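Local coordinates for cytochrome P450 (Novosphingobium aromaticivorans, PDB 3OFT), which belongs to the cytochrome P450 family of largely helical haem proteins, which hold protoporphyrin IX with its iron in a buried pocket, at residues Leu146-Phe149 / Leu150-Asp154; Met353-Ile356 / Val357-Glu361. One frame throughout, in Å; residues are numbered along the deposited sequence.

How the interactions relate
Interaction 1 covers the end of helix 144-152 and the two residues that follow it, and interaction 2 lies in the middle of helix 348-365, so each is a local i to i+4 contact within one short stretch of the cytochrome P450 fold. Their centres lie about 16 Å apart, yet the helices meet: Ile148 CD1 of interaction 1 packs 3.3 Å from Glu354 OE1 of interaction 2. Both border the haem: the side chains of Leu152 and Glu354 each come within about 4 Å of it. The bound (2R,5R)-hexane-2,5-diol is farther off, about 13 Å from the side chain of Phe149 and 12 Å from that of Glu354.

Interaction 1 (Leu146-Phe149 / Leu150-Asp154); sequences LNIF and LTLID
Phe149 and Ile153 meet one turn apart at the C-terminal end of helix 144-152, where a Schellman motif closes a helix of the cytochrome P450 fold. The dense part of the contact is this apolar face. Ile153 lays CG2 over one face of the Phe149 ring, while its CD1 reaches Phe149 CE2 at 3.8 Å. With CG anti to the backbone N (chi1 176°), the ring stands out from the helix with its CE2-CZ side within reach of Ile153. Leu150 crosses the same side chain at about a right angle, its CD1 3.8 Å from Phe149 CD2. Helix 179-199 covers this face through Leu190 and Phe193. On another flank Ile148 CG2 meets Leu152 CG at 4.1 Å, a looser touch; Leu152 lies about 4 Å from the haem, and both side chains also pack on helix 107-128, through Val117 and Leu113.

The more open side belongs to Thr151, which is partly exposed, and to Asp154, which is exposed and makes no side-chain contact here. Asn147, by contrast, is buried, and its OD1 accepts a hydrogen bond from Arg164 NE. At the helix end Asp154 takes a positive phi (55°), and its N bonds back to Thr151 O at 3.0 Å. One residue earlier, Ile153 N donates to Phe149 O at 3.1 Å, nearly in line with the carbonyl bond.

Interaction 2 (Met353-Ile356 / Val357-Glu361); sequences MEVI and VFLRE
Helix 348-365 of the cytochrome P450 fold runs past the haem, and residues 353-361 make up about two and a half of its turns. Met353, Glu354, Val355 and Ile356 each offer a carbonyl oxygen to the amide four residues on. The four bonds are uniform, as in Leu359 N to Val355 O at 2.9 Å, where the N-H...O angle is 163°.

The side chains pair in the same i to i+4 rhythm, each couple running alongside one another in the same direction. Val355 CG1 touches Leu359 CD1 at 4.0 Å, and Leu359 continues onto Val246 and Leu250 of helix 221-252. Met353 folds at both chi2 and chi3 (-85° and -87°), which carries SD alongside Val357 CG2 at 4.2 Å, on the face turned to helix 107-128.

Ile356 and Arg360 form the third couple. Ile356 CG2 stands anti to its own amide nitrogen and meets Arg360 NE at 3.5 Å, with Arg360 NH2 a little farther away at 3.9 Å; the methyl approaches the guanidinium obliquely. Arg360, extended from CG to NE and partly exposed, slants outward and back toward the preceding turn, which brings its guanidinium end close to that methyl. Phe358 departs from this pattern: its ring leads away to meet Phe140 and Trp362, although its CB remains 3.4 Å from Glu354 O.

Glu354 itself belongs to the haem pocket and touches the cofactor. This is a helix that lines the haem pocket on one face and packs against helices 107-128, 221-252 and 267-277 on others, as the helix after the haem-binding loop does in cytochromes P450.

Interaction 1 (Leu146-Phe149 / Leu150-Asp154)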
loop_
_atom_site.group_PDB
_atom_site.type_symbol
_atom_site.label_atom_id
_atom_site.label_comp_id
_atom_site.label_asym_id
_atom_site.label_seq_id
_atom_site.Cartn_x
_atom_site.Cartn_y
_atom_site.Cartn_z
ATOM N N LEU A 146 -11.437 5.627 1.331
ATOM C CA LEU A 146 -12.796 5.147 1.057
ATOM C C LEU A 146 -13.607 6.184 0.302
ATOM O O LEU A 146 -14.287 5.811 -0.645
ATOM C CB LEU A 146 -13.534 4.700 2.323
ATOM C CG LEU A 146 -14.931 4.105 2.013
ATOM C CD1 LEU A 146 -14.845 2.776 1.203
ATOM C CD2 LEU A 146 -15.745 3.885 3.304
ATOM N N ASN A 147 -13.552 7.463 0.703
ATOM C CA ASN A 147 -14.185 8.525 -0.094
ATOM C C ASN A 147 -13.719 8.548 -1.530
ATOM O O ASN A 147 -14.516 8.735 -2.468
ATOM C CB ASN A 147 -14.008 9.933 0.520
ATOM C CG ASN A 147 -14.762 10.103 1.825
ATOM O OD1 ASN A 147 -15.462 9.187 2.265
ATOM N ND2 ASN A 147 -14.591 11.273 2.475
ATOM N N ILE A 148 -12.417 8.384 -1.735
ATOM C CA ILE A 148 -11.913 8.324 -3.103
ATOM C C ILE A 148 -12.484 7.108 -3.849
ATOM O O ILE A 148 -12.905 7.216 -5.004
ATOM C CB ILE A 148 -10.369 8.378 -3.127
ATOM C CG1 ILE A 148 -9.886 9.774 -2.697
ATOM C CG2 ILE A 148 -9.826 7.936 -4.465
ATOM C CD1 ILE A 148 -8.397 9.826 -2.479
ATOM N N PHE A 149 -12.541 5.966 -3.175
ATOM C CA PHE A 149 -13.057 4.750 -3.826
ATOM C C PHE A 149 -14.439 4.984 -4.399
ATOM O O PHE A 149 -14.740 4.582 -5.535
ATOM C CB PHE A 149 -13.189 3.634 -2.810
ATOM C CG PHE A 149 -13.797 2.387 -3.375
ATOM C CD1 PHE A 149 -13.044 1.544 -4.197
ATOM C CD2 PHE A 149 -15.139 2.085 -3.128
ATOM C CE1 PHE A 149 -13.627 0.374 -4.717
ATOM C CE2 PHE A 149 -15.718 0.917 -3.640
ATOM C CZ PHE A 149 -14.946 0.063 -4.431
ATOM N N LEU A 150 -15.299 5.584 -3.580
ATOM C CA LEU A 150 -16.687 5.854 -3.988
ATOM C C LEU A 150 -16.749 6.770 -5.213
ATOM O O LEU A 150 -17.644 6.638 -6.091
ATOM C CB LEU A 150 -17.427 6.522 -2.823
ATOM C CG LEU A 150 -18.213 5.681 -1.814
ATOM C CD1 LEU A 150 -18.143 4.180 -2.025
ATOM C CD2 LEU A 150 -18.003 6.099 -0.374
ATOM N N THR A 151 -15.813 7.723 -5.270
ATOM C CA THR A 151 -15.613 8.544 -6.479
ATOM C C THR A 151 -15.136 7.737 -7.684
ATOM O O THR A 151 -15.699 7.892 -8.788
ATOM C CB THR A 151 -14.680 9.759 -6.192
ATOM O OG1 THR A 151 -15.247 10.499 -5.108
ATOM C CG2 THR A 151 -14.581 10.692 -7.390
ATOM N N LEU A 152 -14.153 6.859 -7.497
ATOM C CA LEU A 152 -13.627 6.043 -8.614
ATOM C C LEU A 152 -14.693 5.157 -9.285
ATOM O O LEU A 152 -14.681 4.999 -10.504
ATOM C CB LEU A 152 -12.475 5.117 -8.193
ATOM C CG LEU A 152 -11.199 5.610 -7.497
ATOM C CD1 LEU A 152 -10.268 4.446 -7.043
ATOM C CD2 LEU A 152 -10.442 6.632 -8.320
ATOM N N ILE A 153 -15.596 4.588 -8.505
ATOM C CA ILE A 153 -16.669 3.768 -9.077
ATOM C C ILE A 153 -17.947 4.562 -9.415
ATOM O O ILE A 153 -18.925 4.009 -9.941
ATOM C CB ILE A 153 -16.943 2.518 -8.237
ATOM C CG1 ILE A 153 -17.535 2.855 -6.867
ATOM C CG2 ILE A 153 -15.655 1.717 -8.101
ATOM C CD1 ILE A 153 -18.258 1.677 -6.298
ATOM N N ASP A 154 -17.894 5.865 -9.129
ATOM C CA ASP A 154 -18.969 6.810 -9.390
ATOM C C ASP A 154 -20.331 6.410 -8.771
ATOM O O ASP A 154 -21.335 6.297 -9.481
ATOM C CB ASP A 154 -19.073 7.073 -10.894
ATOM C CG ASP A 154 -19.864 8.346 -11.215
ATOM O OD1 ASP A 154 -20.301 8.493 -12.375
ATOM O OD2 ASP A 154 -20.068 9.179 -10.297
#

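Interaction 2 (Met353-Ile356 / Val357-Glu361)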
loop_
_atom_site.group_PDB
_atom_site.type_symbol
_atom_site.label_atom_id
_atom_site.label_comp_id
_atom_site.label_asym_id
_atom_site.label_seq_id
_atom_site.Cartn_x
_atom_site.Cartn_y
_atom_site.Cartn_z
ATOM N N MET A 353 -1.039 10.500 -7.871
ATOM C CA MET A 353 -2.030 11.571 -8.002
ATOM C C MET A 353 -2.729 11.872 -6.674
ATOM O O MET A 353 -2.962 13.035 -6.337
ATOM C CB MET A 353 -3.060 11.241 -9.113
ATOM C CG MET A 353 -4.130 12.349 -9.422
ATOM S SD MET A 353 -5.559 12.230 -8.305
ATOM C CE MET A 353 -6.561 11.035 -9.222
ATOM N N GLU A 354 -3.106 10.840 -5.938
ATOM C CA GLU A 354 -3.725 11.056 -4.626
ATOM C C GLU A 354 -2.775 11.792 -3.661
ATOM O O GLU A 354 -3.213 12.696 -2.928
ATOM C CB GLU A 354 -4.125 9.728 -4.009
ATOM C CG GLU A 354 -5.247 9.027 -4.784
ATOM C CD GLU A 354 -5.541 7.610 -4.221
ATOM O OE1 GLU A 354 -6.630 7.363 -3.731
ATOM O OE2 GLU A 354 -4.663 6.727 -4.263
ATOM N N VAL A 355 -1.500 11.408 -3.655
ATOM C CA VAL A 355 -0.526 12.077 -2.761
ATOM C C VAL A 355 -0.338 13.543 -3.197
ATOM O O VAL A 355 -0.311 14.456 -2.341
ATOM C CB VAL A 355 0.833 11.347 -2.707
ATOM C CG1 VAL A 355 1.928 12.231 -1.970
ATOM C CG2 VAL A 355 0.657 9.982 -2.010
ATOM N N ILE A 356 -0.185 13.758 -4.498
ATOM C CA ILE A 356 -0.093 15.157 -5.039
ATOM C C ILE A 356 -1.329 15.995 -4.686
ATOM O O ILE A 356 -1.232 17.131 -4.229
ATOM C CB ILE A 356 0.124 15.134 -6.576
ATOM C CG1 ILE A 356 1.557 14.654 -6.877
ATOM C CG2 ILE A 356 -0.215 16.517 -7.207
ATOM C CD1 ILE A 356 1.816 14.256 -8.381
ATOM N N VAL A 357 -2.507 15.433 -4.865
ATOM C CA VAL A 357 -3.718 16.186 -4.572
ATOM C C VAL A 357 -3.855 16.502 -3.061
ATOM O O VAL A 357 -4.322 17.596 -2.652
ATOM C CB VAL A 357 -4.876 15.387 -5.226
ATOM C CG1 VAL A 357 -5.989 14.935 -4.280
ATOM C CG2 VAL A 357 -5.250 16.017 -6.563
ATOM N N PHE A 358 -3.429 15.537 -2.247
ATOM C CA PHE A 358 -3.355 15.736 -0.805
ATOM C C PHE A 358 -2.436 16.896 -0.434
ATOM O O PHE A 358 -2.822 17.793 0.335
ATOM C CB PHE A 358 -2.917 14.449 -0.074
ATOM C CG PHE A 358 -2.580 14.707 1.352
ATOM C CD1 PHE A 358 -3.586 15.050 2.252
ATOM C CD2 PHE A 358 -1.262 14.714 1.784
ATOM C CE1 PHE A 358 -3.294 15.380 3.534
ATOM C CE2 PHE A 358 -0.952 15.044 3.085
ATOM C CZ PHE A 358 -1.969 15.376 3.968
ATOM N N LEU A 359 -1.236 16.905 -1.007
ATOM C CA LEU A 359 -0.287 17.974 -0.751
ATOM C C LEU A 359 -0.871 19.301 -1.219
ATOM O O LEU A 359 -0.768 20.297 -0.526
ATOM C CB LEU A 359 1.049 17.703 -1.457
ATOM C CG LEU A 359 1.860 16.524 -0.883
ATOM C CD1 LEU A 359 3.000 16.071 -1.797
ATOM C CD2 LEU A 359 2.401 16.917 0.488
ATOM N N ARG A 360 -1.494 19.326 -2.390
ATOM C CA ARG A 360 -1.999 20.597 -2.909
ATOM C C ARG A 360 -3.062 21.144 -1.968
ATOM O O ARG A 360 -3.070 22.335 -1.635
ATOM C CB ARG A 360 -2.629 20.438 -4.296
ATOM C CG ARG A 360 -1.637 20.234 -5.388
ATOM C CD ARG A 360 -2.316 20.226 -6.786
ATOM N NE ARG A 360 -1.293 19.781 -7.726
ATOM C CZ ARG A 360 -0.170 20.460 -8.024
ATOM N NH1 ARG A 360 0.074 21.671 -7.512
ATOM N NH2 ARG A 360 0.722 19.940 -8.863
ATOM N N GLU A 361 -3.970 20.292 -1.553
ATOM C CA GLU A 361 -5.076 20.777 -0.737
ATOM C C GLU A 361 -4.721 21.052 0.695
ATOM O O GLU A 361 -5.207 22.059 1.250
ATOM C CB GLU A 361 -6.278 19.844 -0.828
ATOM C CG GLU A 361 -7.014 19.963 -2.154
ATOM C CD GLU A 361 -7.520 21.391 -2.461
ATOM O OE1 GLU A 361 -7.414 21.812 -3.632
ATOM O OE2 GLU A 361 -8.024 22.071 -1.544
#